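Local atomic coordinates of Glyco_hydro_cc domain-containing protein (Pseudomonas viridiflava, PDB entry 6UAV), a protein that hydrolyses beta-1,3-glucans as an endo-beta-1,3-glucanase of glycoside hydrolase family 128, built on a TIM-barrel catalytic core. Residues A13-L18 against A40-A45; L18-T23 against G244-L249; Q100-L105 against V117-N122; R104-S109 against A141-A146. All blocks are in the same frame, centred on the assembly; numbering follows the deposited sequence.

Contact 1: residues A13-L18 against A40-A45; sequences ASPADL and AAYDYA
Pro-15 against Tyr-42 and Leu-18 against Tyr-44 are the two pairs that bring the start of helix 15-22 up to the lead-in and first residue of helix 44-48. Going along 13-18, Ser-14 comes first. It does not touch the other segment but starts the helix as N-cap: its OG accepts a weak capping bond from Ala-16 N, and the same oxygen is hydrogen-bonded to Glu-243. Pro-15, in the first turn, carries the main touch. The tip of its ring, CG, sits over one face of the Tyr-42 ring, 3.7 Å from the ring centroid and only 14° off the normal, a clear CH-pi contact. The nearest single atoms are Pro-15 CG and Tyr-42 CZ at 3.6 Å, so the methylene lies somewhat toward the phenol end, and the two side chains meet at about a right angle. Asp-17 points elsewhere, into a salt bridge with Arg-229. One turn beyond Pro-15, Leu-18 reaches out with a single methyl: CD1 lies 3.9 Å from Tyr-44 CB, so the leucine packs on the root of the tyrosine. With Tyr-44 CG lodged between its backbone N and carbonyl carbon (chi1 57°), the ring is carried off to pack edge-to-face with Trp-28. Tyr-48, on helix 44-48, touches both Pro-15 and Leu-18. The polar work is thus done within each segment and with third parties, while the touch between the two is wholly apolar: dispersion, with a small electrostatic gain where the C-H of the proline meets the tyrosine pi cloud.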
# COMPACT_ATOMS: atom_id res chain seq x y z
N ALA A 13 -3.76 5.03 -15.42
CA ALA A 13 -4.29 4.54 -16.73
C ALA A 13 -3.55 5.21 -17.90
O ALA A 13 -3.15 4.53 -18.90
CB ALA A 13 -5.78 4.74 -16.76
N SER A 14 -3.08 6.42 -17.69
CA SER A 14 -2.60 7.28 -18.78
C SER A 14 -1.09 7.33 -18.75
O SER A 14 -0.54 7.73 -17.74
CB SER A 14 -3.16 8.62 -18.63
OG SER A 14 -2.62 9.48 -19.63
N PRO A 15 -0.42 7.04 -19.88
CA PRO A 15 1.02 7.30 -20.00
C PRO A 15 1.34 8.76 -19.66
O PRO A 15 2.34 9.02 -19.03
CB PRO A 15 1.36 6.96 -21.45
CG PRO A 15 0.27 6.00 -21.83
CD PRO A 15 -0.99 6.45 -21.12
N ALA A 16 0.46 9.71 -20.00
CA ALA A 16 0.70 11.14 -19.67
C ALA A 16 0.82 11.31 -18.14
O ALA A 16 1.63 12.11 -17.68
CB ALA A 16 -0.39 11.97 -20.22
N ASP A 17 -0.03 10.62 -17.38
CA ASP A 17 0.06 10.66 -15.91
C ASP A 17 1.38 10.07 -15.44
O ASP A 17 1.95 10.57 -14.51
CB ASP A 17 -1.12 9.94 -15.27
CG ASP A 17 -2.42 10.70 -15.29
OD1 ASP A 17 -2.39 11.98 -15.43
OD2 ASP A 17 -3.44 10.04 -15.02
N LEU A 18 1.89 9.01 -16.07
CA LEU A 18 3.27 8.53 -15.75
C LEU A 18 4.34 9.57 -16.07
O LEU A 18 5.29 9.67 -15.26
CB LEU A 18 3.56 7.23 -16.49
CG LEU A 18 2.79 6.04 -15.99
CD1 LEU A 18 3.02 4.85 -16.90
CD2 LEU A 18 3.11 5.73 -14.54
N ALA A 40 -1.00 -1.84 -21.25
CA ALA A 40 -0.52 -3.19 -21.60
C ALA A 40 0.60 -3.16 -22.64
O ALA A 40 1.45 -4.06 -22.63
CB ALA A 40 -1.66 -4.04 -22.14
N ALA A 41 0.53 -2.26 -23.61
CA ALA A 41 1.50 -2.20 -24.75
C ALA A 41 2.46 -1.01 -24.60
O ALA A 41 2.99 -0.53 -25.64
CB ALA A 41 0.76 -2.14 -26.04
N TYR A 42 2.77 -0.67 -23.35
CA TYR A 42 3.74 0.41 -23.04
C TYR A 42 4.84 -0.15 -22.13
O TYR A 42 4.59 -0.75 -21.11
CB TYR A 42 3.07 1.61 -22.38
CG TYR A 42 2.14 2.40 -23.26
CD1 TYR A 42 2.60 3.39 -24.12
CD2 TYR A 42 0.77 2.15 -23.23
CE1 TYR A 42 1.74 4.14 -24.89
CE2 TYR A 42 -0.10 2.90 -24.00
CZ TYR A 42 0.39 3.89 -24.80
OH TYR A 42 -0.43 4.68 -25.55
N ASP A 43 6.08 0.09 -22.49
CA ASP A 43 7.21 -0.28 -21.62
C ASP A 43 7.39 0.81 -20.55
O ASP A 43 8.30 1.64 -20.69
CB ASP A 43 8.45 -0.51 -22.45
CG ASP A 43 9.65 -0.96 -21.65
OD1 ASP A 43 9.49 -1.20 -20.42
OD2 ASP A 43 10.70 -1.04 -22.29
N TYR A 44 6.53 0.81 -19.57
CA TYR A 44 6.52 1.84 -18.52
C TYR A 44 7.80 1.75 -17.70
O TYR A 44 8.30 2.80 -17.26
CB TYR A 44 5.22 1.80 -17.74
CG TYR A 44 4.87 0.50 -17.09
CD1 TYR A 44 5.51 0.11 -15.93
CD2 TYR A 44 3.92 -0.36 -17.62
CE1 TYR A 44 5.26 -1.11 -15.33
CE2 TYR A 44 3.61 -1.56 -17.01
CZ TYR A 44 4.31 -1.95 -15.88
OH TYR A 44 4.11 -3.13 -15.20
N ALA A 45 8.31 0.57 -17.43
CA ALA A 45 9.48 0.41 -16.55
C ALA A 45 10.68 0.99 -17.25
O ALA A 45 11.38 1.78 -16.64
CB ALA A 45 9.72 -1.05 -16.16

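Contact 2: residues L18-T23 against G244-L249; sequences LSALST and GRLTEL
Leu-246 lays its forked end against Ala-20 and Leu-21, on the flank of helix 15-22. The two leucines cross obliquely and meet by one methyl each, Leu-21 CD2 to Leu-246 CD2 at 4.2 Å, a loose touch. The other branch of Leu-246 goes to the helix backbone: CD1 stands 3.7 Å from Ala-20 O, while CG lies 4.1 Å from Ala-20 CB. Chi1 of -61° sets CG beside the backbone N of Leu-246 and opposite its carbonyl carbon, and chi2 (165°) turns the two methyls toward the helix. Ala-20 points its methyl at the passing chain, where CB comes to 3.6 Å of Gly-244 O. Being so short, it lets the loop run close by, and the nearest alpha carbons, those of Ala-20 and Gly-244, are 5.7 Å apart. Gly-244 has a left-handed backbone conformation (phi 73°), readily taken up by a residue without a side chain. The loop then leads through Thr-247, the N-cap of helix 248-255. Leu-246 also touches Gln-251 and Leu-254 of that helix, and Leu-249 packs on helix 200-216. The contact therefore fills the seam between the first helix of the barrel and the last, with helix 44-48 covering Leu-18 nearby.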
# COMPACT_ATOMS: atom_id res chain seq x y z
N LEU A 18 1.89 9.01 -16.07
CA LEU A 18 3.27 8.53 -15.75
C LEU A 18 4.34 9.57 -16.07
O LEU A 18 5.29 9.67 -15.26
CB LEU A 18 3.56 7.23 -16.49
CG LEU A 18 2.79 6.04 -15.99
CD1 LEU A 18 3.02 4.85 -16.90
CD2 LEU A 18 3.11 5.73 -14.54
N SER A 19 4.27 10.32 -17.17
CA SER A 19 5.27 11.38 -17.47
C SER A 19 5.31 12.33 -16.26
O SER A 19 6.43 12.63 -15.74
CB SER A 19 4.93 12.14 -18.73
OG SER A 19 5.16 11.37 -19.91
N ALA A 20 4.13 12.73 -15.78
CA ALA A 20 4.00 13.74 -14.70
C ALA A 20 4.58 13.16 -13.40
O ALA A 20 5.39 13.86 -12.71
CB ALA A 20 2.53 14.12 -14.60
N LEU A 21 4.22 11.92 -13.08
CA LEU A 21 4.56 11.29 -11.77
C LEU A 21 6.02 10.84 -11.76
O LEU A 21 6.58 10.80 -10.69
CB LEU A 21 3.67 10.10 -11.49
CG LEU A 21 2.21 10.45 -11.20
CD1 LEU A 21 1.39 9.20 -11.28
CD2 LEU A 21 2.05 11.19 -9.87
N SER A 22 6.61 10.50 -12.88
CA SER A 22 7.80 9.62 -12.84
C SER A 22 9.06 10.39 -12.46
O SER A 22 10.03 9.73 -12.12
CB SER A 22 7.96 8.92 -14.16
OG SER A 22 8.26 9.86 -15.13
N THR A 23 9.01 11.72 -12.41
CA THR A 23 10.17 12.52 -11.93
C THR A 23 10.48 12.23 -10.46
O THR A 23 11.66 12.29 -10.10
CB THR A 23 9.96 14.01 -12.19
OG1 THR A 23 8.84 14.38 -11.40
CG2 THR A 23 9.80 14.25 -13.68
N GLY A 244 -2.36 14.04 -17.28
CA GLY A 244 -0.93 14.39 -17.40
C GLY A 244 -0.53 15.67 -16.66
O GLY A 244 0.61 16.14 -16.90
N ARG A 245 -1.37 16.19 -15.75
CA ARG A 245 -1.02 17.42 -15.00
C ARG A 245 -1.02 17.19 -13.49
O ARG A 245 -2.05 16.75 -12.97
CB ARG A 245 -1.99 18.56 -15.30
CG ARG A 245 -1.44 19.89 -14.79
CD ARG A 245 -1.74 21.16 -15.59
NE ARG A 245 -1.09 21.18 -16.90
CZ ARG A 245 -1.66 21.59 -18.05
NH1 ARG A 245 -2.92 22.02 -18.07
NH2 ARG A 245 -0.98 21.54 -19.18
N LEU A 246 0.08 17.52 -12.82
CA LEU A 246 0.16 17.54 -11.33
C LEU A 246 -0.70 18.68 -10.76
O LEU A 246 -0.81 19.76 -11.39
CB LEU A 246 1.60 17.69 -10.87
CG LEU A 246 2.50 16.54 -11.33
CD1 LEU A 246 3.96 16.91 -11.18
CD2 LEU A 246 2.18 15.28 -10.59
N THR A 247 -1.25 18.44 -9.59
CA THR A 247 -1.71 19.51 -8.69
C THR A 247 -0.50 20.11 -7.98
O THR A 247 0.63 19.61 -8.09
CB THR A 247 -2.68 18.97 -7.64
OG1 THR A 247 -1.98 17.99 -6.87
CG2 THR A 247 -3.94 18.38 -8.25
N GLU A 248 -0.73 21.21 -7.30
CA GLU A 248 0.31 21.74 -6.39
C GLU A 248 0.78 20.63 -5.44
O GLU A 248 1.99 20.48 -5.25
CB GLU A 248 -0.23 22.96 -5.67
CG GLU A 248 0.77 23.53 -4.72
CD GLU A 248 0.30 24.85 -4.15
OE1 GLU A 248 -0.57 25.47 -4.77
OE2 GLU A 248 0.70 25.14 -3.02
N LEU A 249 -0.14 19.89 -4.85
CA LEU A 249 0.22 18.81 -3.90
C LEU A 249 1.13 17.81 -4.62
O LEU A 249 2.10 17.34 -4.01
CB LEU A 249 -1.01 18.12 -3.32
CG LEU A 249 -0.66 17.12 -2.23
CD1 LEU A 249 -0.32 17.84 -0.93
CD2 LEU A 249 -1.79 16.12 -2.03

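Contact 3: residues Q100-L105 against V117-N122; sequences QLWPRL and VGPAMN
Trp-102 drives the far end of its six-membered ring against Pro-119, and all of the apolar contact across the two segments lies here. Trp-102 CH2 is 3.8 Å from Pro-119 CD, and Trp-102 CZ3 is 4.0 Å from Pro-119 CG, so the indole corner meets the proline ring at a slant. A chi1 of -151°, with CG roughly opposite the backbone N, swings the indole off helix 95-112 toward the strand. Within the helix, Leu-105 adds to the packing: its CD1 lies 3.6 Å above one face of the indole, displaced to the rim. Phe-139 meets the tryptophan edge-to-face. Of polar neighbours, Gly-118 O approaches the ring obliquely, 4.0 Å from Trp-102 CH2. The indole's one polar atom, NE1, gives its hydrogen to Gln-153 O. In the backbone, the peptide between Gly-118 and Pro-119 is cis, and Gly-118 takes an extended conformation with positive phi. The contact lies within the beta-alpha-beta unit of strand 78-81, helix 95-112 and strand 115-121. It is apolar and fully buried: the indole packs between helix and barrel wall by dispersion, while its N-H, satisfied by Gln-153, ties down the ring's orientation.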
# COMPACT_ATOMS: atom_id res chain seq x y z
N GLN A 100 -6.56 -19.52 6.23
CA GLN A 100 -6.93 -20.53 5.20
C GLN A 100 -6.32 -20.15 3.83
O GLN A 100 -5.85 -21.05 3.08
CB GLN A 100 -8.46 -20.68 5.13
CG GLN A 100 -8.96 -21.70 4.10
CD GLN A 100 -10.39 -22.11 4.40
OE1 GLN A 100 -11.09 -21.52 5.21
NE2 GLN A 100 -10.90 -23.12 3.75
N LEU A 101 -6.35 -18.88 3.45
CA LEU A 101 -5.77 -18.40 2.16
C LEU A 101 -4.25 -18.56 2.18
O LEU A 101 -3.64 -18.72 1.13
CB LEU A 101 -6.20 -16.95 1.92
CG LEU A 101 -5.65 -16.28 0.66
CD1 LEU A 101 -6.12 -17.00 -0.58
CD2 LEU A 101 -6.02 -14.82 0.61
N TRP A 102 -3.63 -18.37 3.33
CA TRP A 102 -2.19 -18.00 3.36
C TRP A 102 -1.33 -19.02 2.64
O TRP A 102 -0.39 -18.62 1.93
CB TRP A 102 -1.72 -17.75 4.81
CG TRP A 102 -0.58 -16.76 4.85
CD1 TRP A 102 0.77 -16.99 5.00
CD2 TRP A 102 -0.73 -15.36 4.61
NE1 TRP A 102 1.44 -15.80 4.91
CE2 TRP A 102 0.57 -14.80 4.65
CE3 TRP A 102 -1.81 -14.53 4.35
CZ2 TRP A 102 0.80 -13.43 4.48
CZ3 TRP A 102 -1.57 -13.16 4.24
CH2 TRP A 102 -0.30 -12.64 4.31
N PRO A 103 -1.53 -20.34 2.80
CA PRO A 103 -0.66 -21.33 2.12
C PRO A 103 -0.64 -21.13 0.58
O PRO A 103 0.40 -21.41 -0.04
CB PRO A 103 -1.22 -22.69 2.55
CG PRO A 103 -1.87 -22.38 3.93
CD PRO A 103 -2.50 -21.02 3.70
N ARG A 104 -1.76 -20.76 -0.01
CA ARG A 104 -1.85 -20.40 -1.47
C ARG A 104 -0.88 -19.25 -1.81
O ARG A 104 -0.22 -19.31 -2.86
CB ARG A 104 -3.31 -20.09 -1.83
CG ARG A 104 -4.17 -21.35 -1.90
CD ARG A 104 -5.63 -20.99 -2.03
NE ARG A 104 -6.02 -20.24 -3.21
CZ ARG A 104 -7.21 -19.69 -3.35
NH1 ARG A 104 -8.11 -19.90 -2.39
NH2 ARG A 104 -7.54 -19.02 -4.45
N LEU A 105 -0.80 -18.23 -0.94
CA LEU A 105 0.14 -17.09 -1.11
C LEU A 105 1.56 -17.57 -0.90
O LEU A 105 2.45 -17.14 -1.66
CB LEU A 105 -0.25 -15.96 -0.15
CG LEU A 105 -1.71 -15.52 -0.28
CD1 LEU A 105 -1.94 -14.44 0.71
CD2 LEU A 105 -2.06 -15.03 -1.69
N VAL A 117 3.92 -9.00 1.01
CA VAL A 117 3.75 -7.71 1.69
C VAL A 117 2.30 -7.61 2.14
O VAL A 117 1.43 -7.28 1.34
CB VAL A 117 4.18 -6.58 0.76
CG1 VAL A 117 4.01 -5.23 1.46
CG2 VAL A 117 5.62 -6.77 0.29
N GLY A 118 2.05 -7.79 3.42
CA GLY A 118 0.68 -7.73 3.92
C GLY A 118 0.53 -8.67 5.10
O GLY A 118 1.51 -9.26 5.52
N PRO A 119 -0.68 -8.86 5.64
CA PRO A 119 -1.86 -8.13 5.25
C PRO A 119 -1.70 -6.61 5.46
O PRO A 119 -0.93 -6.21 6.29
CB PRO A 119 -2.96 -8.75 6.15
CG PRO A 119 -2.41 -10.05 6.54
CD PRO A 119 -0.94 -9.78 6.74
N ALA A 120 -2.51 -5.85 4.75
CA ALA A 120 -2.56 -4.37 4.86
C ALA A 120 -3.58 -4.01 5.92
O ALA A 120 -4.80 -4.20 5.70
CB ALA A 120 -2.88 -3.74 3.54
N MET A 121 -3.07 -3.56 7.07
CA MET A 121 -3.88 -3.26 8.24
C MET A 121 -4.26 -1.78 8.31
O MET A 121 -3.64 -0.92 7.68
CB MET A 121 -3.14 -3.71 9.51
CG MET A 121 -2.74 -5.20 9.48
SD MET A 121 -4.11 -6.37 9.11
CE MET A 121 -5.15 -6.09 10.54
N ASN A 122 -5.34 -1.56 9.06
CA ASN A 122 -5.83 -0.22 9.45
C ASN A 122 -6.60 -0.41 10.77
O ASN A 122 -6.72 -1.57 11.26
CB ASN A 122 -6.63 0.38 8.28
CG ASN A 122 -6.92 1.88 8.32
OD1 ASN A 122 -6.80 2.56 9.36
ND2 ASN A 122 -7.26 2.39 7.15

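Contact 4: residues R104-S109 against A141-A146; sequences RLEQIS and AAYASA
The Tyr-143 ring and the Glu-106 carboxylate stand nearly perpendicular, their planes 84° apart, and the acid reaches the ring obliquely at its phenol end: Glu-106 OE2 is 3.4 Å from Tyr-143 CZ. His-147 stacks on the tyrosine ring. What joins the two side chains is a short hydrogen bond from Tyr-143 OH to Glu-106 OE1, 2.6 Å, received on the syn lone pair, the side of the other carboxylate oxygen. They come from opposite directions, and the nearest alpha carbons of 104-109 and 141-146, those of Glu-106 and Tyr-143, are 11.8 Å apart. The glutamate chain runs extended beyond CG, and the tyrosine CG lies anti to its backbone N (chi1 -175°), which together give the reach. The acid is held through both oxygens, since Glu-106 OE2 accepts from Gln-153 N. Arg-150 NH2 bonds to Tyr-143 OH, which would probably make the phenol a stronger donor to the acid. Helices 95-112 and 132-146 are consecutive on the outside of the barrel. Residues following the second, His-147, Arg-150, Pro-152 and Gln-153, contact the pair, while Leu-105 and Ile-108 of helix 95-112 pack on strand 78-81, and Ile-108 also on helix 63-72.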
# COMPACT_ATOMS: atom_id res chain seq x y z
N ARG A 104 -1.76 -20.76 -0.01
CA ARG A 104 -1.85 -20.40 -1.47
C ARG A 104 -0.88 -19.25 -1.81
O ARG A 104 -0.22 -19.31 -2.86
CB ARG A 104 -3.31 -20.09 -1.83
CG ARG A 104 -4.17 -21.35 -1.90
CD ARG A 104 -5.63 -20.99 -2.03
NE ARG A 104 -6.02 -20.24 -3.21
CZ ARG A 104 -7.21 -19.69 -3.35
NH1 ARG A 104 -8.11 -19.90 -2.39
NH2 ARG A 104 -7.54 -19.02 -4.45
N LEU A 105 -0.80 -18.23 -0.94
CA LEU A 105 0.14 -17.09 -1.11
C LEU A 105 1.56 -17.57 -0.90
O LEU A 105 2.45 -17.14 -1.66
CB LEU A 105 -0.25 -15.96 -0.15
CG LEU A 105 -1.71 -15.52 -0.28
CD1 LEU A 105 -1.94 -14.44 0.71
CD2 LEU A 105 -2.06 -15.03 -1.69
N GLU A 106 1.81 -18.39 0.12
CA GLU A 106 3.16 -18.95 0.34
C GLU A 106 3.57 -19.77 -0.88
O GLU A 106 4.80 -19.83 -1.21
CB GLU A 106 3.15 -19.78 1.63
CG GLU A 106 2.98 -18.95 2.85
CD GLU A 106 2.82 -19.72 4.14
OE1 GLU A 106 2.29 -20.82 4.08
OE2 GLU A 106 3.22 -19.17 5.23
N GLN A 107 2.65 -20.54 -1.44
CA GLN A 107 2.95 -21.34 -2.63
C GLN A 107 3.34 -20.38 -3.77
O GLN A 107 4.36 -20.62 -4.49
CB GLN A 107 1.77 -22.23 -3.02
CG GLN A 107 2.13 -23.02 -4.28
CD GLN A 107 1.06 -24.00 -4.71
OE1 GLN A 107 -0.07 -23.62 -5.05
NE2 GLN A 107 1.45 -25.27 -4.73
N ILE A 108 2.58 -19.32 -3.97
CA ILE A 108 2.88 -18.33 -5.06
C ILE A 108 4.28 -17.73 -4.79
O ILE A 108 5.10 -17.66 -5.72
CB ILE A 108 1.78 -17.28 -5.16
CG1 ILE A 108 0.49 -17.85 -5.74
CG2 ILE A 108 2.30 -16.04 -5.91
CD1 ILE A 108 -0.77 -17.08 -5.34
N SER A 109 4.60 -17.43 -3.54
CA SER A 109 5.95 -16.95 -3.17
C SER A 109 7.01 -17.96 -3.52
O SER A 109 8.03 -17.55 -4.12
CB SER A 109 5.99 -16.54 -1.69
OG SER A 109 7.31 -16.19 -1.33
N ALA A 141 -2.07 -16.91 15.34
CA ALA A 141 -2.46 -18.09 16.15
C ALA A 141 -3.21 -19.10 15.26
O ALA A 141 -3.03 -20.30 15.48
CB ALA A 141 -3.29 -17.60 17.31
N ALA A 142 -4.03 -18.62 14.31
CA ALA A 142 -4.82 -19.50 13.42
C ALA A 142 -3.85 -20.22 12.49
O ALA A 142 -3.94 -21.45 12.30
CB ALA A 142 -5.82 -18.72 12.64
N TYR A 143 -2.95 -19.48 11.87
CA TYR A 143 -1.97 -20.09 10.94
C TYR A 143 -1.13 -21.11 11.71
O TYR A 143 -0.96 -22.27 11.28
CB TYR A 143 -1.12 -19.03 10.25
CG TYR A 143 -0.25 -19.70 9.22
CD1 TYR A 143 0.92 -20.31 9.59
CD2 TYR A 143 -0.62 -19.79 7.88
CE1 TYR A 143 1.73 -20.95 8.67
CE2 TYR A 143 0.16 -20.46 6.95
CZ TYR A 143 1.37 -21.02 7.34
OH TYR A 143 2.16 -21.73 6.48
N ALA A 144 -0.55 -20.73 12.88
CA ALA A 144 0.36 -21.62 13.63
C ALA A 144 -0.40 -22.89 14.03
O ALA A 144 0.17 -23.95 13.96
CB ALA A 144 0.94 -20.92 14.82
N SER A 145 -1.66 -22.79 14.43
CA SER A 145 -2.51 -23.95 14.75
C SER A 145 -2.56 -24.96 13.58
O SER A 145 -2.46 -26.21 13.81
CB SER A 145 -3.90 -23.48 15.11
OG SER A 145 -4.70 -24.61 15.43
N ALA A 146 -2.75 -24.44 12.37
CA ALA A 146 -2.90 -25.29 11.17
C ALA A 146 -1.56 -25.83 10.65
O ALA A 146 -1.62 -26.70 9.73
CB ALA A 146 -3.65 -24.51 10.12

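All four contacts belong to one eight-stranded parallel barrel and fall into two groups. Contacts 1 and 2, centres 13 Å apart, share Leu-18 and helix 15-22, and Asp-17 OD1 to Gly-244 N at 2.8 Å, a probable hydrogen bond, joins them further. Contacts 3 and 4, centres 8 Å apart, share Arg-104 and Leu-105 of helix 95-112; contact 3 reaches in to the barrel wall, while the others are partly buried and lie further out. The centres of contacts 2 and 4 are 39 Å apart, on opposite sides of the chain's centre. Along the sequence contacts 1 and 2 cross, and contact 1 closes before 3 and 4 open. Contact 2 spans both, bringing the lead-in to the last helix against the first.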